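Local coordinates for protein putative aminotransferase (Actinomadura melliaura, PDB 4ZWV) that probably transfers amino groups with the help of pyridoxal 5'-phosphate, as a putative sugar aminotransferase in the making of the aminopentose of the indolocarbazole AT2433, at residues Leu29-Arg34 / Ile219-Asp224; Trp89-Leu92 / Arg97-Trp100; Glu265-Tyr270 / Gly291-Tyr296. All coordinates share one frame; numbering follows the deposited sequence. Where two conformers were deposited one is given.

Contact 1 of 3, residues Leu29-Arg34 / Ile219-Asp224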
# COMPACT_ATOMS: atom_id res chain seq x y z
N LEU A 29 15.70 -7.71 0.69
CA LEU A 29 14.31 -7.85 0.28
C LEU A 29 13.66 -6.50 0.01
O LEU A 29 12.53 -6.44 -0.47
CB LEU A 29 13.51 -8.61 1.33
CG LEU A 29 13.47 -10.14 1.21
CD1 LEU A 29 14.87 -10.74 1.16
CD2 LEU A 29 12.68 -10.74 2.37
N GLY A 30 14.36 -5.42 0.35
CA GLY A 30 13.82 -4.08 0.16
C GLY A 30 13.90 -3.54 -1.25
O GLY A 30 14.11 -4.26 -2.23
N GLN A 31 13.72 -2.23 -1.37
CA GLN A 31 13.81 -1.56 -2.65
C GLN A 31 15.27 -1.35 -3.01
O GLN A 31 15.95 -0.52 -2.40
CB GLN A 31 13.06 -0.23 -2.58
CG GLN A 31 13.11 0.59 -3.84
CD GLN A 31 13.07 2.06 -3.53
OE1 GLN A 31 12.31 2.50 -2.65
NE2 GLN A 31 13.87 2.84 -4.24
N GLY A 32 15.77 -2.10 -3.99
CA GLY A 32 17.19 -2.09 -4.30
C GLY A 32 17.49 -2.34 -5.76
O GLY A 32 16.84 -1.78 -6.65
N PRO A 33 18.48 -3.21 -6.03
CA PRO A 33 18.95 -3.40 -7.41
C PRO A 33 17.93 -4.02 -8.35
O PRO A 33 17.98 -3.70 -9.54
CB PRO A 33 20.18 -4.31 -7.24
CG PRO A 33 20.00 -4.96 -5.91
CD PRO A 33 19.30 -3.95 -5.05
N ARG A 34 17.04 -4.88 -7.87
CA ARG A 34 16.06 -5.46 -8.80
C ARG A 34 15.05 -4.40 -9.23
O ARG A 34 14.64 -4.37 -10.38
CB ARG A 34 15.35 -6.67 -8.18
CG ARG A 34 16.28 -7.81 -7.74
CD ARG A 34 16.83 -8.63 -8.91
NE ARG A 34 17.81 -7.90 -9.71
CZ ARG A 34 19.06 -7.67 -9.35
NH1 ARG A 34 19.87 -7.00 -10.15
NH2 ARG A 34 19.52 -8.10 -8.17
N ILE A 219 11.52 10.24 2.17
CA ILE A 219 12.88 9.99 2.66
C ILE A 219 13.81 9.67 1.50
O ILE A 219 13.57 8.73 0.72
CB ILE A 219 12.89 8.82 3.68
CG1 ILE A 219 12.08 9.21 4.93
CG2 ILE A 219 14.32 8.45 4.06
CD1 ILE A 219 11.87 8.08 5.93
N ASP A 220 14.87 10.47 1.37
CA ASP A 220 15.94 10.22 0.41
C ASP A 220 16.70 8.98 0.87
O ASP A 220 17.41 9.00 1.87
CB ASP A 220 16.86 11.45 0.34
CG ASP A 220 17.98 11.30 -0.67
OD1 ASP A 220 18.22 10.17 -1.15
OD2 ASP A 220 18.63 12.32 -0.97
N ARG A 221 16.57 7.90 0.11
CA ARG A 221 17.13 6.62 0.55
C ARG A 221 18.65 6.57 0.44
O ARG A 221 19.28 5.65 0.96
CB ARG A 221 16.50 5.48 -0.24
CG ARG A 221 15.02 5.28 0.11
CD ARG A 221 14.35 4.22 -0.76
NE ARG A 221 15.01 2.92 -0.64
CZ ARG A 221 14.67 2.00 0.25
NH1 ARG A 221 13.68 2.22 1.11
NH2 ARG A 221 15.32 0.84 0.28
N THR A 222 19.25 7.56 -0.20
CA THR A 222 20.71 7.65 -0.24
C THR A 222 21.29 8.35 0.99
O THR A 222 22.51 8.32 1.22
CB THR A 222 21.21 8.38 -1.50
OG1 THR A 222 20.90 9.78 -1.42
CG2 THR A 222 20.57 7.80 -2.76
N ALA A 223 20.44 8.97 1.80
CA ALA A 223 20.90 9.73 2.96
C ALA A 223 21.33 8.86 4.14
O ALA A 223 20.97 7.68 4.22
CB ALA A 223 19.82 10.71 3.41
N ASP A 224 22.07 9.46 5.06
CA ASP A 224 22.57 8.78 6.26
C ASP A 224 21.49 8.77 7.34
O ASP A 224 21.47 9.65 8.21
CB ASP A 224 23.85 9.46 6.76
CG ASP A 224 24.59 8.65 7.82
OD1 ASP A 224 24.04 7.63 8.29
OD2 ASP A 224 25.72 9.03 8.17
O HOH W 1 13.21 -0.97 1.51
O HOH W 2 17.20 2.23 -2.23

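Contact 2 of 3, residues Trp89-Leu92 / Arg97-Trp100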
# COMPACT_ATOMS: atom_id res chain seq x y z
N TRP A 89 -11.84 5.33 -5.54
CA TRP A 89 -11.59 5.40 -4.11
C TRP A 89 -10.29 6.15 -3.81
O TRP A 89 -10.17 6.77 -2.75
CB TRP A 89 -11.56 4.01 -3.49
CG TRP A 89 -12.88 3.22 -3.48
CD1 TRP A 89 -13.03 1.95 -3.00
CD2 TRP A 89 -14.20 3.61 -3.97
NE1 TRP A 89 -14.32 1.52 -3.14
CE2 TRP A 89 -15.06 2.51 -3.73
CE3 TRP A 89 -14.73 4.77 -4.57
CZ2 TRP A 89 -16.43 2.54 -4.06
CZ3 TRP A 89 -16.09 4.78 -4.91
CH2 TRP A 89 -16.92 3.68 -4.66
N ALA A 90 -9.34 6.12 -4.73
CA ALA A 90 -8.12 6.94 -4.58
C ALA A 90 -8.47 8.42 -4.45
O ALA A 90 -7.84 9.14 -3.68
CB ALA A 90 -7.17 6.71 -5.76
N ILE A 91 -9.48 8.86 -5.20
CA ILE A 91 -9.95 10.25 -5.13
C ILE A 91 -10.50 10.57 -3.75
O ILE A 91 -10.17 11.61 -3.17
CB ILE A 91 -11.04 10.53 -6.19
CG1 ILE A 91 -10.47 10.32 -7.60
CG2 ILE A 91 -11.59 11.96 -6.03
CD1 ILE A 91 -11.55 10.29 -8.69
N LEU A 92 -11.33 9.68 -3.21
CA LEU A 92 -11.93 9.89 -1.90
C LEU A 92 -10.85 9.89 -0.81
O LEU A 92 -10.91 10.71 0.12
CB LEU A 92 -13.00 8.84 -1.61
CG LEU A 92 -14.14 8.82 -2.62
CD1 LEU A 92 -15.15 7.75 -2.27
CD2 LEU A 92 -14.80 10.19 -2.68
N ARG A 97 -13.67 15.46 -3.89
CA ARG A 97 -15.03 15.14 -4.28
C ARG A 97 -15.08 14.64 -5.73
O ARG A 97 -14.51 15.26 -6.62
CB ARG A 97 -15.89 16.38 -4.09
CG ARG A 97 -17.21 16.39 -4.80
CD ARG A 97 -18.00 17.63 -4.38
NE ARG A 97 -17.35 18.89 -4.76
CZ ARG A 97 -17.64 19.56 -5.88
NH1 ARG A 97 -18.55 19.08 -6.71
NH2 ARG A 97 -17.02 20.70 -6.15
N ILE A 98 -15.74 13.50 -5.96
CA ILE A 98 -15.87 12.96 -7.31
C ILE A 98 -17.04 13.64 -8.02
O ILE A 98 -18.13 13.73 -7.47
CB ILE A 98 -16.11 11.44 -7.30
CG1 ILE A 98 -14.97 10.70 -6.61
CG2 ILE A 98 -16.26 10.92 -8.72
CD1 ILE A 98 -15.30 9.24 -6.30
N THR A 99 -16.80 14.12 -9.24
CA THR A 99 -17.89 14.53 -10.11
C THR A 99 -17.92 13.53 -11.26
O THR A 99 -16.97 13.43 -12.03
CB THR A 99 -17.72 15.95 -10.63
OG1 THR A 99 -17.81 16.87 -9.54
CG2 THR A 99 -18.80 16.28 -11.65
N TRP A 100 -19.01 12.77 -11.34
CA TRP A 100 -19.10 11.71 -12.34
C TRP A 100 -19.24 12.26 -13.75
O TRP A 100 -20.00 13.19 -13.99
CB TRP A 100 -20.28 10.78 -12.07
CG TRP A 100 -20.24 10.04 -10.78
CD1 TRP A 100 -21.19 10.07 -9.80
CD2 TRP A 100 -19.23 9.12 -10.33
NE1 TRP A 100 -20.82 9.25 -8.76
CE2 TRP A 100 -19.63 8.65 -9.06
CE3 TRP A 100 -18.02 8.66 -10.88
CZ2 TRP A 100 -18.86 7.74 -8.33
CZ3 TRP A 100 -17.26 7.76 -10.15
CH2 TRP A 100 -17.69 7.31 -8.89

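Contact 3 of 3, residues Glu265-Tyr270 / Gly291-Tyr296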
# COMPACT_ATOMS: atom_id res chain seq x y z
N GLU A 265 -4.83 -10.95 -31.22
CA GLU A 265 -5.26 -11.92 -32.23
C GLU A 265 -6.65 -12.47 -31.92
O GLU A 265 -7.49 -12.60 -32.82
CB GLU A 265 -4.24 -13.05 -32.33
CG GLU A 265 -4.63 -14.18 -33.26
CD GLU A 265 -3.68 -15.37 -33.18
OE1 GLU A 265 -2.46 -15.17 -33.33
OE2 GLU A 265 -4.16 -16.50 -32.95
N ASN A 266 -6.91 -12.77 -30.65
CA ASN A 266 -8.22 -13.28 -30.26
C ASN A 266 -9.32 -12.24 -30.45
O ASN A 266 -10.43 -12.57 -30.88
CB ASN A 266 -8.18 -13.76 -28.80
CG ASN A 266 -7.32 -14.99 -28.62
OD1 ASN A 266 -7.10 -15.75 -29.57
ND2 ASN A 266 -6.82 -15.18 -27.41
N ALA A 267 -9.01 -10.99 -30.11
CA ALA A 267 -9.95 -9.88 -30.32
C ALA A 267 -10.28 -9.72 -31.80
O ALA A 267 -11.43 -9.51 -32.18
CB ALA A 267 -9.36 -8.59 -29.77
N ALA A 268 -9.25 -9.83 -32.65
CA ALA A 268 -9.47 -9.73 -34.09
C ALA A 268 -10.36 -10.87 -34.57
O ALA A 268 -11.21 -10.68 -35.44
CB ALA A 268 -8.14 -9.75 -34.83
N PHE A 269 -10.16 -12.05 -33.99
CA PHE A 269 -10.98 -13.21 -34.32
C PHE A 269 -12.45 -12.95 -33.98
O PHE A 269 -13.34 -13.20 -34.80
CB PHE A 269 -10.45 -14.45 -33.59
CG PHE A 269 -11.24 -15.70 -33.84
CD1 PHE A 269 -11.02 -16.46 -34.98
CD2 PHE A 269 -12.19 -16.14 -32.93
CE1 PHE A 269 -11.75 -17.61 -35.21
CE2 PHE A 269 -12.92 -17.29 -33.16
CZ PHE A 269 -12.69 -18.03 -34.29
N TYR A 270 -12.70 -12.46 -32.77
CA TYR A 270 -14.06 -12.11 -32.38
C TYR A 270 -14.65 -11.02 -33.29
O TYR A 270 -15.82 -11.12 -33.68
CB TYR A 270 -14.12 -11.62 -30.93
CG TYR A 270 -13.91 -12.68 -29.87
CD1 TYR A 270 -14.22 -14.02 -30.10
CD2 TYR A 270 -13.42 -12.33 -28.63
CE1 TYR A 270 -14.04 -14.98 -29.11
CE2 TYR A 270 -13.23 -13.26 -27.63
CZ TYR A 270 -13.54 -14.58 -27.87
OH TYR A 270 -13.35 -15.50 -26.87
N GLY A 291 -5.18 -1.04 -28.79
CA GLY A 291 -5.55 -1.40 -27.43
C GLY A 291 -4.95 -2.73 -26.99
O GLY A 291 -4.30 -3.42 -27.78
N SER A 292 -5.17 -3.08 -25.73
CA SER A 292 -4.55 -4.27 -25.18
C SER A 292 -5.53 -5.37 -24.80
O SER A 292 -5.11 -6.45 -24.40
CB SER A 292 -3.71 -3.88 -23.96
OG SER A 292 -2.64 -3.04 -24.37
N PHE A 293 -6.83 -5.09 -24.94
CA PHE A 293 -7.87 -6.13 -24.77
C PHE A 293 -7.71 -6.98 -23.52
O PHE A 293 -7.58 -8.20 -23.57
CB PHE A 293 -7.91 -7.02 -26.01
CG PHE A 293 -8.37 -6.28 -27.23
CD1 PHE A 293 -9.72 -6.03 -27.42
CD2 PHE A 293 -7.46 -5.80 -28.15
CE1 PHE A 293 -10.16 -5.34 -28.54
CE2 PHE A 293 -7.90 -5.11 -29.27
CZ PHE A 293 -9.25 -4.88 -29.46
N TYR A 294 -7.72 -6.31 -22.37
CA TYR A 294 -7.76 -6.99 -21.09
C TYR A 294 -8.92 -7.99 -21.08
O TYR A 294 -8.77 -9.13 -20.63
CB TYR A 294 -7.89 -5.94 -19.99
CG TYR A 294 -7.94 -6.46 -18.58
CD1 TYR A 294 -6.89 -7.21 -18.05
CD2 TYR A 294 -9.00 -6.13 -17.75
CE1 TYR A 294 -6.93 -7.65 -16.73
CE2 TYR A 294 -9.05 -6.57 -16.44
CZ TYR A 294 -8.01 -7.32 -15.94
OH TYR A 294 -8.05 -7.75 -14.64
N VAL A 295 -10.07 -7.53 -21.57
CA VAL A 295 -11.23 -8.38 -21.84
C VAL A 295 -11.82 -7.90 -23.17
O VAL A 295 -11.40 -6.87 -23.68
CB VAL A 295 -12.31 -8.30 -20.72
CG1 VAL A 295 -11.77 -8.86 -19.40
CG2 VAL A 295 -12.80 -6.87 -20.54
N TYR A 296 -12.80 -8.63 -23.69
CA TYR A 296 -13.45 -8.25 -24.95
C TYR A 296 -14.92 -7.93 -24.68
O TYR A 296 -15.69 -8.81 -24.31
CB TYR A 296 -13.31 -9.38 -25.98
CG TYR A 296 -13.83 -9.03 -27.35
CD1 TYR A 296 -13.00 -8.46 -28.31
CD2 TYR A 296 -15.17 -9.25 -27.69
CE1 TYR A 296 -13.49 -8.11 -29.58
CE2 TYR A 296 -15.66 -8.91 -28.95
CZ TYR A 296 -14.81 -8.35 -29.88
OH TYR A 296 -15.29 -8.01 -31.13

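Contact 1 of 3, residues Leu29-Arg34 / Ile219-Asp224
Q31 and R221 are the residues whose backbones come nearest, yet their CA atoms stand 9.4 Å apart, one in the loop that runs into helix 33-46 and the other in a type I beta turn from D220 to A223. Side chains and water bridge such a gap: R221 reaches to the backbone O of Q31, while the Q31 side chain comes up against its guanidinium. The arginine chain bends at the third torsion (chi3 60°), and NH2 gives a weak hydrogen bond to the backbone O of Q31 at 3.1 Å, with an N-H...O angle of 127°. Two waters add further links between the same residues. One accepts from Q31 N and from R221 NH2; the other donates to Q31 O and accepts from R221 NE, 2.8 Å away, at the edge of the guanidinium and in its plane. The amide of Q31 stacks on the guanidinium with the two planes 30° apart, OE1 3.3 Å from R221 CD. OE1 lies over the face, not in the path of an N-H, and is hydrogen-bonded instead to H240 ND1. Within the turn, T222 OG1 and N both reach D220 OD1 from the same face of the carboxylate, the bond from N closing an Asx turn. Around this surface contact, F216 offers R221 a cation-pi partner, and Y28 OH also bonds to Q31 O. G32 is the N-cap residue of helix 33-46, and D243, at the start of helix 243-273, accepts from the backbone N of both G32 and R34.

Contact 2 of 3, residues Trp89-Leu92 / Arg97-Trp100
Within the beta-alpha-beta unit of strand 76-79, helix 85-93 and strand 97-100, I91 and L92 on the helix pack against I98 on the second strand. Strand 97-100 is the outermost at one end of the seven-stranded mixed sheet of this chain, so the helix packs here against the end strand of the sheet within this chain. I98 is the residue both helix side chains share. Its CG1 meets I91 CG2 at 3.7 Å, the two side chains crossing at about a right angle, while its CD1 carries on to L92 CD2 at 3.8 Å. The first torsion of I98 (chi1 -59°) sets CG1 opposite the carbonyl carbon, and the chain then extends toward the helix although the CB bond leaves at a slant. An alanine here is likely to open a gap between helix and strand, leaving I91 CG2 and L92 CD2 without the methylene and methyl they rest on. I91 also packs on V77 and S79 of the neighbouring strand 76-79, and L92 touches W235 of the second subunit. The other branch of I98 serves its own strand: CG2 lies over one face of the W100 ring, 3.5 Å above its plane and displaced toward the rim.

Contact 3 of 3, residues Glu265-Tyr270 / Gly291-Tyr296
Y270 turns the edge of its ring toward the face of Y296 in a T-shaped (edge-to-face) pair, with centroids 5.0 Å apart and planes at 62°. The pair ties the long helix 243-273 to the first residue of strand 296-300, the central strand of a three-stranded antiparallel sheet, and with F293 it gives this side of the helix two aromatic faces to pack on. The two tyrosine side chains slide past each other in opposite directions. At the ring edge, CD2 of Y270 comes within 3.6 Å of Y296 CG; further along, CB of Y270 rests over the same Y296 ring as a CH-pi contact, 3.7 Å from the centroid. With CG of Y296 opposite its backbone N (chi1 -174°), the ring is carried across to the helix, and OH passes beyond Y270 to hydrogen-bond D271. The hydroxyl of Y270 is taken up by the backbone O of P351, so both phenols in this buried contact have polar partners while their rings make apolar ones. Helix 358-369 adds to the packing, with V364 and V365 touching Y270. One turn earlier, A267 CB faces the F293 ring and has Y296 CD1 beside it at 3.9 Å. F293 presents a ring face to that methyl, and its backbone O accepts from H263. The fit is nearly central: A267 CB sits 3.4 Å from the F293 centroid, only 7° off the ring normal, and all six ring carbons lie 3.5 to 3.8 Å from it.

How the contacts relate
The three contacts show one chain held by different means at separate places. Contact 2 is nested within the loop that contact 1 closes, whereas contact 3 follows both in sequence and lies across the chain's centre from each. None touches another: the nearest atoms of contact 1 and contact 2 are about 20 Å apart, those of contact 1 and contact 3 about 22 Å, those of contact 2 and contact 3 about 16 Å. Two residues that bind pyridoxal phosphate, absent from this chain of the model, lie near contacts 2 and 3: the I91 side chain is about 10 Å from that of T58, the F293 side chain about 9 Å from that of H164. Contact 1 is remote but, like contact 2, touches the second subunit.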